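Local coordinates for uncharacterized conserved protein of COG5135 (Nostoc punctiforme, PDB 2I51), which binds flavin mononucleotide at the interface of its dimer and is probably an oxidoreductase related to pyridoxamine 5'-phosphate oxidase, at residues R25-A30 with A75-Y80; E86-A91 with V163-L168; G126-G131 with S138-P143. All blocks are in the same frame, centred on the assembly; numbering follows the deposited sequence. Where two conformers were deposited one is given.

Contact 1: residues R25-A30 with A75-Y80. With FMN (flavin mononucleotide), chain P; FMN (flavin mononucleotide), chain C; EDO (1,2-ethanediol), chain G; EDO (1,2-ethanediol), chain O.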
loop_
_atom_site.group_PDB
_atom_site.type_symbol
_atom_site.label_atom_id
_atom_site.label_comp_id
_atom_site.label_asym_id
_atom_site.label_seq_id
_atom_site.Cartn_x
_atom_site.Cartn_y
_atom_site.Cartn_z
ATOM N N ARG A 25 -3.298 12.451 3.744
ATOM C CA ARG A 25 -4.532 11.736 4.062
ATOM C C ARG A 25 -4.786 10.583 3.090
ATOM O O ARG A 25 -5.842 9.945 3.161
ATOM C CB ARG A 25 -5.691 12.672 4.166
ATOM C CG ARG A 25 -5.485 13.596 5.427
ATOM C CD ARG A 25 -6.483 14.684 5.514
ATOM N NE ARG A 25 -7.789 14.105 5.751
ATOM C CZ ARG A 25 -8.388 13.976 6.939
ATOM N NH1 ARG A 25 -7.818 14.416 8.059
ATOM N NH2 ARG A 25 -9.594 13.406 6.996
ATOM N N TYR A 26 -3.809 10.233 2.270
ATOM C CA TYR A 26 -3.942 9.107 1.366
ATOM C C TYR A 26 -3.186 7.924 1.958
ATOM O O TYR A 26 -2.056 8.064 2.471
ATOM C CB TYR A 26 -3.357 9.417 -0.001
ATOM C CG TYR A 26 -3.932 10.580 -0.728
ATOM C CD1 TYR A 26 -5.124 11.148 -0.375
ATOM C CD2 TYR A 26 -3.232 11.131 -1.782
ATOM C CE1 TYR A 26 -5.606 12.280 -1.068
ATOM C CE2 TYR A 26 -3.690 12.207 -2.462
ATOM C CZ TYR A 26 -4.865 12.771 -2.113
ATOM O OH TYR A 26 -5.340 13.898 -2.813
ATOM N N LEU A 27 -3.788 6.745 1.938
ATOM C CA LEU A 27 -3.171 5.573 2.532
ATOM C C LEU A 27 -3.460 4.367 1.650
ATOM O O LEU A 27 -4.342 4.403 0.768
ATOM C CB LEU A 27 -3.629 5.380 3.975
ATOM C CG LEU A 27 -5.127 5.247 4.244
ATOM C CD1 LEU A 27 -5.626 3.859 3.780
ATOM C CD2 LEU A 27 -5.444 5.478 5.781
ATOM N N GLN A 28 -2.755 3.274 1.862
ATOM C CA GLN A 28 -2.877 2.086 1.025
ATOM C C GLN A 28 -3.560 0.954 1.751
ATOM O O GLN A 28 -3.086 0.542 2.844
ATOM C CB GLN A 28 -1.507 1.670 0.475
ATOM C CG GLN A 28 -0.939 2.649 -0.542
ATOM C CD GLN A 28 -0.521 3.971 0.001
ATOM O OE1 GLN A 28 0.081 4.044 1.091
ATOM N NE2 GLN A 28 -0.865 5.064 -0.715
ATOM N N LEU A 29 -4.625 0.428 1.154
ATOM C CA LEU A 29 -5.381 -0.648 1.793
ATOM C C LEU A 29 -5.115 -1.939 1.050
ATOM O O LEU A 29 -5.423 -2.095 -0.157
ATOM C CB LEU A 29 -6.876 -0.365 1.685
ATOM C CG LEU A 29 -7.804 -1.526 2.125
ATOM C CD1 LEU A 29 -7.888 -1.454 3.602
ATOM C CD2 LEU A 29 -9.184 -1.448 1.425
ATOM N N ALA A 30 -4.580 -2.929 1.785
ATOM C CA ALA A 30 -4.337 -4.246 1.238
ATOM C C ALA A 30 -5.435 -5.199 1.672
ATOM O O ALA A 30 -5.779 -5.284 2.840
ATOM C CB ALA A 30 -2.956 -4.798 1.743
ATOM N N ALA A 75 -8.273 -6.626 6.546
ATOM C CA ALA A 75 -7.399 -5.799 5.685
ATOM C C ALA A 75 -6.230 -5.262 6.510
ATOM O O ALA A 75 -6.288 -5.255 7.743
ATOM C CB ALA A 75 -8.156 -4.678 5.048
ATOM N N GLU A 76 -5.194 -4.790 5.815
ATOM C CA GLU A 76 -4.134 -4.093 6.489
ATOM C C GLU A 76 -3.826 -2.818 5.714
ATOM O O GLU A 76 -3.573 -2.860 4.488
ATOM C CB GLU A 76 -2.857 -4.926 6.556
ATOM C CG GLU A 76 -1.780 -4.245 7.418
ATOM C CD GLU A 76 -0.690 -5.218 7.853
ATOM O OE1 GLU A 76 -1.003 -6.211 8.594
ATOM O OE2 GLU A 76 0.486 -5.041 7.491
ATOM N N ILE A 77 -3.936 -1.689 6.405
ATOM C CA ILE A 77 -3.543 -0.453 5.773
ATOM C C ILE A 77 -2.083 -0.143 6.106
ATOM O O ILE A 77 -1.541 -0.541 7.144
ATOM C CB ILE A 77 -4.470 0.703 6.113
ATOM C CG1 ILE A 77 -4.477 0.926 7.634
ATOM C CG2 ILE A 77 -5.871 0.478 5.481
ATOM C CD1 ILE A 77 -5.136 2.251 8.048
ATOM N N CYS A 78 -1.418 0.526 5.167
ATOM C CA CYS A 78 -0.119 1.105 5.398
ATOM C C CYS A 78 -0.274 2.556 5.076
ATOM O O CYS A 78 -0.756 2.933 4.014
ATOM C CB CYS A 78 0.926 0.455 4.531
ATOM S SG CYS A 78 2.580 1.077 4.867
ATOM N N TRP A 79 0.142 3.391 6.024
ATOM C CA TRP A 79 -0.065 4.851 5.962
ATOM C C TRP A 79 1.258 5.538 6.268
ATOM O O TRP A 79 1.773 5.430 7.390
ATOM C CB TRP A 79 -1.102 5.218 6.956
ATOM C CG TRP A 79 -1.687 6.618 6.854
ATOM C CD1 TRP A 79 -1.381 7.622 5.970
ATOM C CD2 TRP A 79 -2.797 7.083 7.639
ATOM N NE1 TRP A 79 -2.265 8.686 6.162
ATOM C CE2 TRP A 79 -3.139 8.365 7.151
ATOM C CE3 TRP A 79 -3.581 6.509 8.634
ATOM C CZ2 TRP A 79 -4.216 9.097 7.689
ATOM C CZ3 TRP A 79 -4.578 7.247 9.211
ATOM C CH2 TRP A 79 -4.891 8.504 8.718
ATOM N N TYR A 80 1.821 6.199 5.272
ATOM C CA TYR A 80 3.083 6.879 5.395
ATOM C C TYR A 80 2.881 8.384 5.390
ATOM O O TYR A 80 2.156 8.949 4.526
ATOM C CB TYR A 80 4.086 6.464 4.267
ATOM C CG TYR A 80 5.397 7.147 4.385
ATOM C CD1 TYR A 80 6.223 6.879 5.473
ATOM C CD2 TYR A 80 5.812 8.133 3.498
ATOM C CE1 TYR A 80 7.408 7.548 5.678
ATOM C CE2 TYR A 80 7.023 8.815 3.690
ATOM C CZ TYR A 80 7.842 8.503 4.776
ATOM O OH TYR A 80 9.003 9.162 5.000
HETATM N N1 FMN P . 11.795 -2.228 5.055
HETATM C C2 FMN P . 12.538 -3.014 4.187
HETATM O O2 FMN P . 12.677 -4.225 4.392
HETATM N N3 FMN P . 13.079 -2.464 3.065
HETATM C C4 FMN P . 13.012 -1.131 2.736
HETATM O O4 FMN P . 13.411 -0.694 1.651
HETATM C C4A FMN P . 12.279 -0.325 3.602
HETATM N N5 FMN P . 12.171 1.039 3.333
HETATM C C5A FMN P . 11.281 1.778 4.113
HETATM C C6 FMN P . 11.042 3.105 3.794
HETATM C C7 FMN P . 10.179 3.899 4.563
HETATM C C7M FMN P . 9.837 5.306 4.103
HETATM C C8 FMN P . 9.552 3.343 5.667
HETATM C C8M FMN P . 8.427 4.103 6.381
HETATM C C9 FMN P . 9.812 2.035 6.010
HETATM C C9A FMN P . 10.678 1.223 5.249
HETATM N N10 FMN P . 10.954 -0.106 5.610
HETATM C C10 FMN P . 11.687 -0.913 4.740
HETATM C "C1'" FMN P . 10.432 -0.736 6.859
HETATM C "C2'" FMN P . 9.178 -1.512 6.523
HETATM O "O2'" FMN P . 8.067 -0.625 6.206
HETATM C "C3'" FMN P . 8.793 -2.482 7.656
HETATM O "O3'" FMN P . 8.678 -1.764 8.898
HETATM C "C4'" FMN P . 9.894 -3.517 7.806
HETATM O "O4'" FMN P . 10.419 -3.987 6.564
HETATM C "C5'" FMN P . 9.281 -4.701 8.520
HETATM O "O5'" FMN P . 8.249 -5.264 7.751
HETATM P P FMN P . 7.727 -6.752 7.928
HETATM O O1P FMN P . 8.766 -7.683 7.360
HETATM O O2P FMN P . 7.633 -6.894 9.446
HETATM O O3P FMN P . 6.416 -6.848 7.244
HETATM N N1 FMN C . -10.816 4.396 -4.568
HETATM C C2 FMN C . -11.828 4.249 -3.695
HETATM O O2 FMN C . -12.627 3.311 -3.770
HETATM N N3 FMN C . -11.953 5.138 -2.645
HETATM C C4 FMN C . -11.107 6.192 -2.468
HETATM O O4 FMN C . -11.145 6.926 -1.411
HETATM C C4A FMN C . -10.060 6.356 -3.361
HETATM N N5 FMN C . -9.184 7.422 -3.247
HETATM C C5A FMN C . -8.025 7.415 -4.067
HETATM C C6 FMN C . -7.079 8.401 -3.889
HETATM C C7 FMN C . -5.921 8.476 -4.681
HETATM C C7M FMN C . -4.797 9.402 -4.294
HETATM C C8 FMN C . -5.793 7.537 -5.703
HETATM C C8M FMN C . -4.445 7.406 -6.424
HETATM C C9 FMN C . -6.760 6.549 -5.900
HETATM C C9A FMN C . -7.900 6.512 -5.110
HETATM N N10 FMN C . -8.880 5.563 -5.296
HETATM C C10 FMN C . -9.913 5.433 -4.418
HETATM C "C1'" FMN C . -8.865 4.642 -6.510
HETATM C "C2'" FMN C . -8.279 3.296 -6.064
HETATM O "O2'" FMN C . -6.866 3.427 -5.766
HETATM C "C3'" FMN C . -8.524 2.153 -7.068
HETATM O "O3'" FMN C . -8.054 2.583 -8.330
HETATM C "C4'" FMN C . -10.046 1.910 -7.143
HETATM O "O4'" FMN C . -10.713 1.956 -5.878
HETATM C "C5'" FMN C . -10.249 0.506 -7.708
HETATM O "O5'" FMN C . -9.627 -0.434 -6.841
HETATM P P FMN C . -10.118 -1.929 -6.809
HETATM O O1P FMN C . -11.468 -2.040 -6.197
HETATM O O2P FMN C . -10.149 -2.395 -8.299
HETATM O O3P FMN C . -9.060 -2.727 -6.119
HETATM C C1 EDO G . 1.003 -5.022 12.453
HETATM O O1 EDO G . 1.578 -4.809 11.157
HETATM C C2 EDO G . -0.137 -4.032 12.415
HETATM O O2 EDO G . -0.793 -4.190 11.172
HETATM C C1 EDO O . 0.634 -8.818 11.339
HETATM O O1 EDO O . -0.559 -8.111 10.951
HETATM C C2 EDO O . 1.539 -8.745 10.135
HETATM O O2 EDO O . 0.834 -7.905 9.202
HETATM O O HOH W 1 0.375 6.249 2.786
#
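Gln28 and Ala30 on one strand pair with Cys78 and Glu76 on an antiparallel neighbour. Four backbone hydrogen bonds join them. Gln28 N gives to Cys78 O at 3.0 Å, and Cys78 N returns a bond to Gln28 O. Ala30 and Glu76 exchange the second couple. Between the couples, Ile77 CA makes a CA-H...O contact with Gln28 O. Past the last direct bonds, one water spans the strands: it accepts from Tyr80 N at 2.9 Å and may donate to Tyr26 O, where other acceptors compete.

The apolar contacts lie on the face of Leu27, Leu29, Ile77 and Trp79. Leu27 CD2 sits over the six-membered ring of Trp79, 3.7 Å from its centroid, in a CH-pi contact. Leu27 CG lies between backbone N and carbonyl carbon (chi1 57°). With chi2, this brings CD2 over the indole and CD1 to Ile77 CG2. Leu29 CD1 wedges between Ala75 CB and Ile77 CG2; the 3.4 Å between Leu29 CD1 and Ile77 CG2 is tight. Helix 8-17 covers Trp79 through Ile11 and Leu15, and Ala24 O takes the indole N-H.

The opposite face, with Gln28 and Glu76, meets the second subunit. Glu76 OE2 bonds to Asn40 N of that subunit and forms a salt bridge with Arg89.

The methyl C7M of one flavin lies over a face of the Tyr26 ring, 3.4 Å from Tyr26 CD2. The Tyr80 ring meets C8M of the other. The strand pair belongs to the antiparallel beta-sheet core of an FMN-binding split barrel, with the cofactors at the dimer interface.

Contact 2: residues E86-A91 with V163-L168. With FMN (flavin mononucleotide), chain P.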
loop_
_atom_site.group_PDB
_atom_site.type_symbol
_atom_site.label_atom_id
_atom_site.label_comp_id
_atom_site.label_asym_id
_atom_site.label_seq_id
_atom_site.Cartn_x
_atom_site.Cartn_y
_atom_site.Cartn_z
ATOM N N GLU A 86 7.076 8.916 9.266
ATOM C CA GLU A 86 6.508 7.874 10.113
ATOM C C GLU A 86 5.489 7.038 9.376
ATOM O O GLU A 86 4.847 7.539 8.443
ATOM C CB GLU A 86 5.929 8.473 11.386
ATOM C CG GLU A 86 4.781 9.335 11.189
ATOM C CD GLU A 86 4.420 10.126 12.471
ATOM O OE1 GLU A 86 4.202 9.505 13.531
ATOM O OE2 GLU A 86 4.295 11.363 12.368
ATOM N N GLN A 87 5.352 5.778 9.765
ATOM C CA GLN A 87 4.469 4.866 9.131
ATOM C C GLN A 87 3.571 4.226 10.176
ATOM O O GLN A 87 4.047 3.884 11.260
ATOM C CB GLN A 87 5.281 3.776 8.449
ATOM C CG GLN A 87 4.504 2.583 7.879
ATOM C CD GLN A 87 5.406 1.590 7.209
ATOM O OE1 GLN A 87 5.486 1.580 5.975
ATOM N NE2 GLN A 87 6.075 0.775 7.983
ATOM N N PHE A 88 2.279 4.104 9.862
ATOM C CA PHE A 88 1.350 3.303 10.639
ATOM C C PHE A 88 0.845 2.155 9.773
ATOM O O PHE A 88 0.338 2.362 8.661
ATOM C CB PHE A 88 0.158 4.102 11.134
ATOM C CG PHE A 88 0.484 5.217 12.048
ATOM C CD1 PHE A 88 1.016 6.400 11.586
ATOM C CD2 PHE A 88 0.256 5.064 13.422
ATOM C CE1 PHE A 88 1.303 7.470 12.470
ATOM C CE2 PHE A 88 0.527 6.135 14.296
ATOM C CZ PHE A 88 1.030 7.337 13.803
ATOM N N ARG A 89 0.964 0.959 10.286
ATOM C CA ARG A 89 0.348 -0.219 9.680
ATOM C C ARG A 89 -0.775 -0.621 10.601
ATOM O O ARG A 89 -0.562 -0.680 11.811
ATOM C CB ARG A 89 1.357 -1.358 9.519
ATOM C CG ARG A 89 2.424 -1.033 8.531
ATOM C CD ARG A 89 3.577 -2.039 8.599
ATOM N NE ARG A 89 3.104 -3.390 8.260
ATOM C CZ ARG A 89 3.866 -4.485 8.241
ATOM N NH1 ARG A 89 5.074 -4.382 8.662
ATOM N NH2 ARG A 89 3.355 -5.668 7.870
HETATM N N MSE A 90 -1.967 -0.804 10.091
HETATM C CA MSE A 90 -3.117 -1.102 10.928
HETATM C C MSE A 90 -3.913 -2.220 10.304
HETATM O O MSE A 90 -4.340 -2.132 9.158
HETATM C CB MSE A 90 -4.018 0.109 11.122
HETATM C CG MSE A 90 -3.350 1.295 11.745
HETATM SE SE MSE A 90 -4.748 2.547 12.153
HETATM C CE MSE A 90 -3.675 4.111 12.574
ATOM N N ALA A 91 -4.107 -3.274 11.079
ATOM C CA ALA A 91 -4.767 -4.472 10.591
ATOM C C ALA A 91 -6.025 -4.711 11.383
ATOM O O ALA A 91 -6.031 -4.528 12.583
ATOM C CB ALA A 91 -3.880 -5.642 10.751
ATOM N N VAL A 163 -7.260 -3.917 15.047
ATOM C CA VAL A 163 -6.911 -4.674 16.237
ATOM C C VAL A 163 -5.415 -4.808 16.448
ATOM O O VAL A 163 -4.991 -5.205 17.521
ATOM C CB VAL A 163 -7.604 -6.046 16.285
ATOM C CG1 VAL A 163 -9.095 -5.883 16.201
ATOM C CG2 VAL A 163 -7.082 -6.957 15.191
ATOM N N GLN A 164 -4.608 -4.405 15.471
ATOM C CA GLN A 164 -3.179 -4.373 15.640
ATOM C C GLN A 164 -2.655 -3.166 14.895
ATOM O O GLN A 164 -3.064 -2.925 13.749
ATOM C CB GLN A 164 -2.483 -5.637 15.118
ATOM C CG GLN A 164 -0.998 -5.713 15.488
ATOM C CD GLN A 164 -0.393 -7.099 15.460
ATOM O OE1 GLN A 164 0.591 -7.337 14.764
ATOM N NE2 GLN A 164 -0.947 -8.004 16.246
ATOM N N VAL A 165 -1.765 -2.400 15.535
ATOM C CA VAL A 165 -1.173 -1.217 14.938
ATOM C C VAL A 165 0.341 -1.264 15.166
ATOM O O VAL A 165 0.785 -1.489 16.297
ATOM C CB VAL A 165 -1.778 0.058 15.527
ATOM C CG1 VAL A 165 -1.057 1.329 14.995
ATOM C CG2 VAL A 165 -3.276 0.102 15.228
ATOM N N ASP A 166 1.130 -1.053 14.125
ATOM C CA ASP A 166 2.624 -0.996 14.171
ATOM C C ASP A 166 2.981 0.413 13.738
ATOM O O ASP A 166 2.672 0.814 12.599
ATOM C CB ASP A 166 3.118 -2.058 13.185
ATOM C CG ASP A 166 4.615 -2.250 13.106
ATOM O OD1 ASP A 166 5.385 -1.462 13.619
ATOM O OD2 ASP A 166 4.994 -3.222 12.393
ATOM N N HIS A 167 3.562 1.194 14.628
ATOM C CA HIS A 167 3.978 2.567 14.360
ATOM C C HIS A 167 5.489 2.677 14.324
ATOM O O HIS A 167 6.143 2.411 15.331
ATOM C CB HIS A 167 3.427 3.463 15.452
ATOM C CG HIS A 167 3.752 4.910 15.283
ATOM N ND1 HIS A 167 3.858 5.765 16.367
ATOM C CD2 HIS A 167 3.953 5.663 14.173
ATOM C CE1 HIS A 167 4.130 6.982 15.926
ATOM N NE2 HIS A 167 4.192 6.951 14.597
ATOM N N LEU A 168 6.035 3.074 13.187
ATOM C CA LEU A 168 7.459 3.189 12.954
ATOM C C LEU A 168 7.769 4.666 12.729
ATOM O O LEU A 168 7.183 5.302 11.850
ATOM C CB LEU A 168 7.848 2.389 11.720
ATOM C CG LEU A 168 9.305 2.490 11.276
ATOM C CD1 LEU A 168 10.238 1.878 12.318
ATOM C CD2 LEU A 168 9.478 1.792 9.931
HETATM N N1 FMN P . 11.795 -2.228 5.055
HETATM C C2 FMN P . 12.538 -3.014 4.187
HETATM O O2 FMN P . 12.677 -4.225 4.392
HETATM N N3 FMN P . 13.079 -2.464 3.065
HETATM C C4 FMN P . 13.012 -1.131 2.736
HETATM O O4 FMN P . 13.411 -0.694 1.651
HETATM C C4A FMN P . 12.279 -0.325 3.602
HETATM N N5 FMN P . 12.171 1.039 3.333
HETATM C C5A FMN P . 11.281 1.778 4.113
HETATM C C6 FMN P . 11.042 3.105 3.794
HETATM C C7 FMN P . 10.179 3.899 4.563
HETATM C C7M FMN P . 9.837 5.306 4.103
HETATM C C8 FMN P . 9.552 3.343 5.667
HETATM C C8M FMN P . 8.427 4.103 6.381
HETATM C C9 FMN P . 9.812 2.035 6.010
HETATM C C9A FMN P . 10.678 1.223 5.249
HETATM N N10 FMN P . 10.954 -0.106 5.610
HETATM C C10 FMN P . 11.687 -0.913 4.740
HETATM C "C1'" FMN P . 10.432 -0.736 6.859
HETATM C "C2'" FMN P . 9.178 -1.512 6.523
HETATM O "O2'" FMN P . 8.067 -0.625 6.206
HETATM C "C3'" FMN P . 8.793 -2.482 7.656
HETATM O "O3'" FMN P . 8.678 -1.764 8.898
HETATM C "C4'" FMN P . 9.894 -3.517 7.806
HETATM O "O4'" FMN P . 10.419 -3.987 6.564
HETATM C "C5'" FMN P . 9.281 -4.701 8.520
HETATM O "O5'" FMN P . 8.249 -5.264 7.751
HETATM P P FMN P . 7.727 -6.752 7.928
HETATM O O1P FMN P . 8.766 -7.683 7.360
HETATM O O2P FMN P . 7.633 -6.894 9.446
HETATM O O3P FMN P . 6.416 -6.848 7.244
HETATM O O HOH W 2 4.909 0.611 10.721
HETATM O O HOH W 3 6.379 -2.156 10.123
#
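His167 CG lies opposite its backbone N (chi1 -179°), while Phe88 CG stands beside its own (chi1 -62°), and the two rings come together side by side. They form an offset stack, with centroids 4.0 Å apart and planes at 10°. The strands are antiparallel neighbours in the beta-sheet of the FMN-binding fold.

Glu86 meets the edge of the same imidazole. His167 NE2 donates to Glu86 OE1 at 2.8 Å; OE1 accepts with its anti lone pair, nearly in the imidazole plane. The ring is thus held by one face and one edge. Glu86 OE2 is held by Thr84 and Arg17. Farther along this face, Met90, a selenomethionine, lays CG against Val165 CG2.

The other face meets the cofactor. Gln87 is fully extended and gives NE2 to the ribityl O2' at 3.0 Å; its OE1 is bonded to Thr42 of the second subunit. Arg89 NH1 donates to phosphate O3P at 3.1 Å. Arg89 NH2 also salt-bridges Glu76. Asp166 OD2 lies off the guanidinium plane, so its long salt bridge to NH1 is one of charge alone. Asp166 is itself paired with Arg177. A water joins Arg89 NH1, Asp166 OD2 and the ribityl O3'.

At Ala91 lies a classic beta bulge, where the other strand turns a corner at Val163. Ala91 O accepts from two successive amides, Val163 N at 2.8 Å and Gln164 N at 3.2 Å.

Contact 3: residues G126-G131 with S138-P143. With EDO (1,2-ethanediol), chain U.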
loop_
_atom_site.group_PDB
_atom_site.type_symbol
_atom_site.label_atom_id
_atom_site.label_comp_id
_atom_site.label_asym_id
_atom_site.label_seq_id
_atom_site.Cartn_x
_atom_site.Cartn_y
_atom_site.Cartn_z
ATOM N N GLY A 126 -21.550 8.303 -10.247
ATOM C CA GLY A 126 -22.319 8.229 -11.476
ATOM C C GLY A 126 -21.513 7.938 -12.719
ATOM O O GLY A 126 -22.059 7.899 -13.832
ATOM N N TRP A 127 -20.226 7.705 -12.552
ATOM C CA TRP A 127 -19.339 7.371 -13.678
ATOM C C TRP A 127 -19.581 5.949 -14.196
ATOM O O TRP A 127 -20.202 5.126 -13.534
ATOM C CB TRP A 127 -17.878 7.518 -13.251
ATOM C CG TRP A 127 -17.398 8.927 -13.102
ATOM C CD1 TRP A 127 -18.110 10.077 -13.278
ATOM C CD2 TRP A 127 -16.081 9.323 -12.741
ATOM N NE1 TRP A 127 -17.310 11.164 -13.026
ATOM C CE2 TRP A 127 -16.052 10.724 -12.697
ATOM C CE3 TRP A 127 -14.915 8.609 -12.435
ATOM C CZ2 TRP A 127 -14.918 11.435 -12.391
ATOM C CZ3 TRP A 127 -13.796 9.315 -12.094
ATOM C CH2 TRP A 127 -13.792 10.717 -12.103
ATOM N N PRO A 128 -19.163 5.673 -15.440
ATOM C CA PRO A 128 -19.376 4.333 -15.954
ATOM C C PRO A 128 -18.634 3.254 -15.202
ATOM O O PRO A 128 -17.745 3.557 -14.421
ATOM C CB PRO A 128 -18.907 4.422 -17.416
ATOM C CG PRO A 128 -18.179 5.664 -17.543
ATOM C CD PRO A 128 -18.572 6.588 -16.419
ATOM N N TYR A 129 -19.054 2.014 -15.437
ATOM C CA TYR A 129 -18.655 0.848 -14.663
ATOM C C TYR A 129 -17.124 0.701 -14.584
ATOM O O TYR A 129 -16.465 0.527 -15.589
ATOM C CB TYR A 129 -19.251 -0.414 -15.267
ATOM C CG TYR A 129 -19.451 -1.526 -14.279
ATOM C CD1 TYR A 129 -18.374 -2.223 -13.761
ATOM C CD2 TYR A 129 -20.714 -1.890 -13.865
ATOM C CE1 TYR A 129 -18.554 -3.253 -12.850
ATOM C CE2 TYR A 129 -20.900 -2.925 -12.945
ATOM C CZ TYR A 129 -19.812 -3.584 -12.447
ATOM O OH TYR A 129 -19.959 -4.606 -11.537
ATOM N N PRO A 130 -16.566 0.797 -13.376
ATOM C CA PRO A 130 -15.122 0.767 -13.244
ATOM C C PRO A 130 -14.517 -0.507 -13.791
ATOM O O PRO A 130 -15.066 -1.604 -13.594
ATOM C CB PRO A 130 -14.899 0.847 -11.733
ATOM C CG PRO A 130 -16.131 0.390 -11.134
ATOM C CD PRO A 130 -17.223 0.888 -12.067
ATOM N N GLY A 131 -13.392 -0.359 -14.488
ATOM C CA GLY A 131 -12.669 -1.501 -15.055
ATOM C C GLY A 131 -13.094 -2.003 -16.425
ATOM O O GLY A 131 -12.427 -2.837 -17.014
ATOM N N SER A 138 -16.692 12.214 -23.336
ATOM C CA SER A 138 -16.507 12.929 -22.070
ATOM C C SER A 138 -17.820 13.062 -21.294
ATOM O O SER A 138 -17.805 13.167 -20.062
ATOM N N GLY A 139 -18.941 13.059 -22.020
ATOM C CA GLY A 139 -20.266 13.201 -21.422
ATOM C C GLY A 139 -20.582 12.201 -20.316
ATOM O O GLY A 139 -21.215 12.556 -19.322
ATOM N N ALA A 140 -20.123 10.956 -20.496
ATOM C CA ALA A 140 -20.362 9.869 -19.540
ATOM C C ALA A 140 -19.731 10.160 -18.189
ATOM O O ALA A 140 -20.132 9.601 -17.190
ATOM C CB ALA A 140 -19.813 8.553 -20.087
ATOM N N PHE A 141 -18.744 11.057 -18.169
ATOM C CA PHE A 141 -18.042 11.428 -16.944
ATOM C C PHE A 141 -18.499 12.754 -16.356
ATOM O O PHE A 141 -17.953 13.197 -15.340
ATOM C CB PHE A 141 -16.530 11.414 -17.207
ATOM C CG PHE A 141 -16.023 10.038 -17.454
ATOM C CD1 PHE A 141 -15.647 9.238 -16.387
ATOM C CD2 PHE A 141 -15.967 9.503 -18.739
ATOM C CE1 PHE A 141 -15.230 7.944 -16.573
ATOM C CE2 PHE A 141 -15.565 8.213 -18.930
ATOM C CZ PHE A 141 -15.164 7.431 -17.832
ATOM N N GLU A 142 -19.550 13.319 -16.955
ATOM C CA GLU A 142 -20.139 14.599 -16.555
ATOM C C GLU A 142 -21.621 14.451 -16.276
ATOM O O GLU A 142 -22.416 15.211 -16.778
ATOM C CB GLU A 142 -19.950 15.628 -17.690
ATOM C CG GLU A 142 -18.483 15.865 -18.038
ATOM C CD GLU A 142 -18.263 16.764 -19.246
ATOM O OE1 GLU A 142 -19.212 17.008 -20.025
ATOM O OE2 GLU A 142 -17.099 17.189 -19.438
ATOM N N PRO A 143 -21.993 13.452 -15.438
ATOM C CA PRO A 143 -23.420 13.327 -15.129
ATOM C C PRO A 143 -23.917 14.477 -14.261
ATOM O O PRO A 143 -23.117 15.150 -13.630
ATOM C CB PRO A 143 -23.474 12.011 -14.347
ATOM C CG PRO A 143 -22.203 11.926 -13.690
ATOM C CD PRO A 143 -21.187 12.455 -14.714
HETATM C C1 EDO U . -11.671 -2.261 -11.674
HETATM O O1 EDO U . -12.749 -3.221 -11.640
HETATM C C2 EDO U . -12.011 -1.345 -10.532
HETATM O O2 EDO U . -12.367 -2.301 -9.585
HETATM O O HOH W 4 -22.054 7.879 -16.469
#
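Gly126 and Trp127 run in an irregular loop beside the short 3-10 turn 138-141, with Trp127 CA nearest Phe141 CA at 5.4 Å. Within the turn, Phe141 N bonds to Ser138 O. A water ties the two backbones together. It donates to Gly126 O at 2.6 Å and to Ala140 O at 2.7 Å, so it bridges two carbonyl oxygens.

The side chains are mostly aromatic rings and prolines. Phe141 turns an edge to the face of Trp127 in a T-shaped pair. The planes are 70° apart, and the centroids of the Trp127 five-membered ring and the Phe141 ring are 5.1 Å apart. Within the ring pair, Phe141 CD1 comes nearest, 3.7 Å from Trp127 CD2. Both residues have CG opposite the carbonyl carbon and beside the backbone N (chi1 -74° and -68°), which swings each ring toward the other segment. Trp127 NE1 lies 3.1 Å from Phe141 O.

Pro128 takes a face of the Phe141 ring. Its CD stands 3.9 Å from the ring centroid in a CH-pi contact, and its CG comes close to Phe141 CZ. Pro143 CD meets the edge of the indole. Pro128 CG also touches Ala140 CB.

Arg134 makes a cation-pi contact with Phe141, and Arg62 bonds to Trp127 O. Pro174 of the second subunit packs on both Trp127 and Phe141.

Between the segments the chemistry is chiefly ring packing plus one bridging water. Two parts of a surface loop thus meet without strand or helix pairing. Those same rings form part of the dimer contact.

Overall arrangement
Contact 1 and contact 2 are neighbours in one antiparallel sheet, with centres 9 Å apart. Strands 74-81 and 86-97 follow each other in the chain and pair through probable backbone hydrogen bonds, Ile77 N to Met90 O and Trp79 N to Phe88 O. The strand order 26-32, 74-81, 86-97, 155-169 runs through both contacts, and both touch the same flavin. Contact 3 lies in the loop between helix 119-123 and strand 155-169, so it falls within the 71 residues between the segments of contact 2. It is about 36 Å from contact 2 and 26 Å from contact 1, centre to centre. All three contacts meet the second subunit, so sheet and loop both contribute to the dimer.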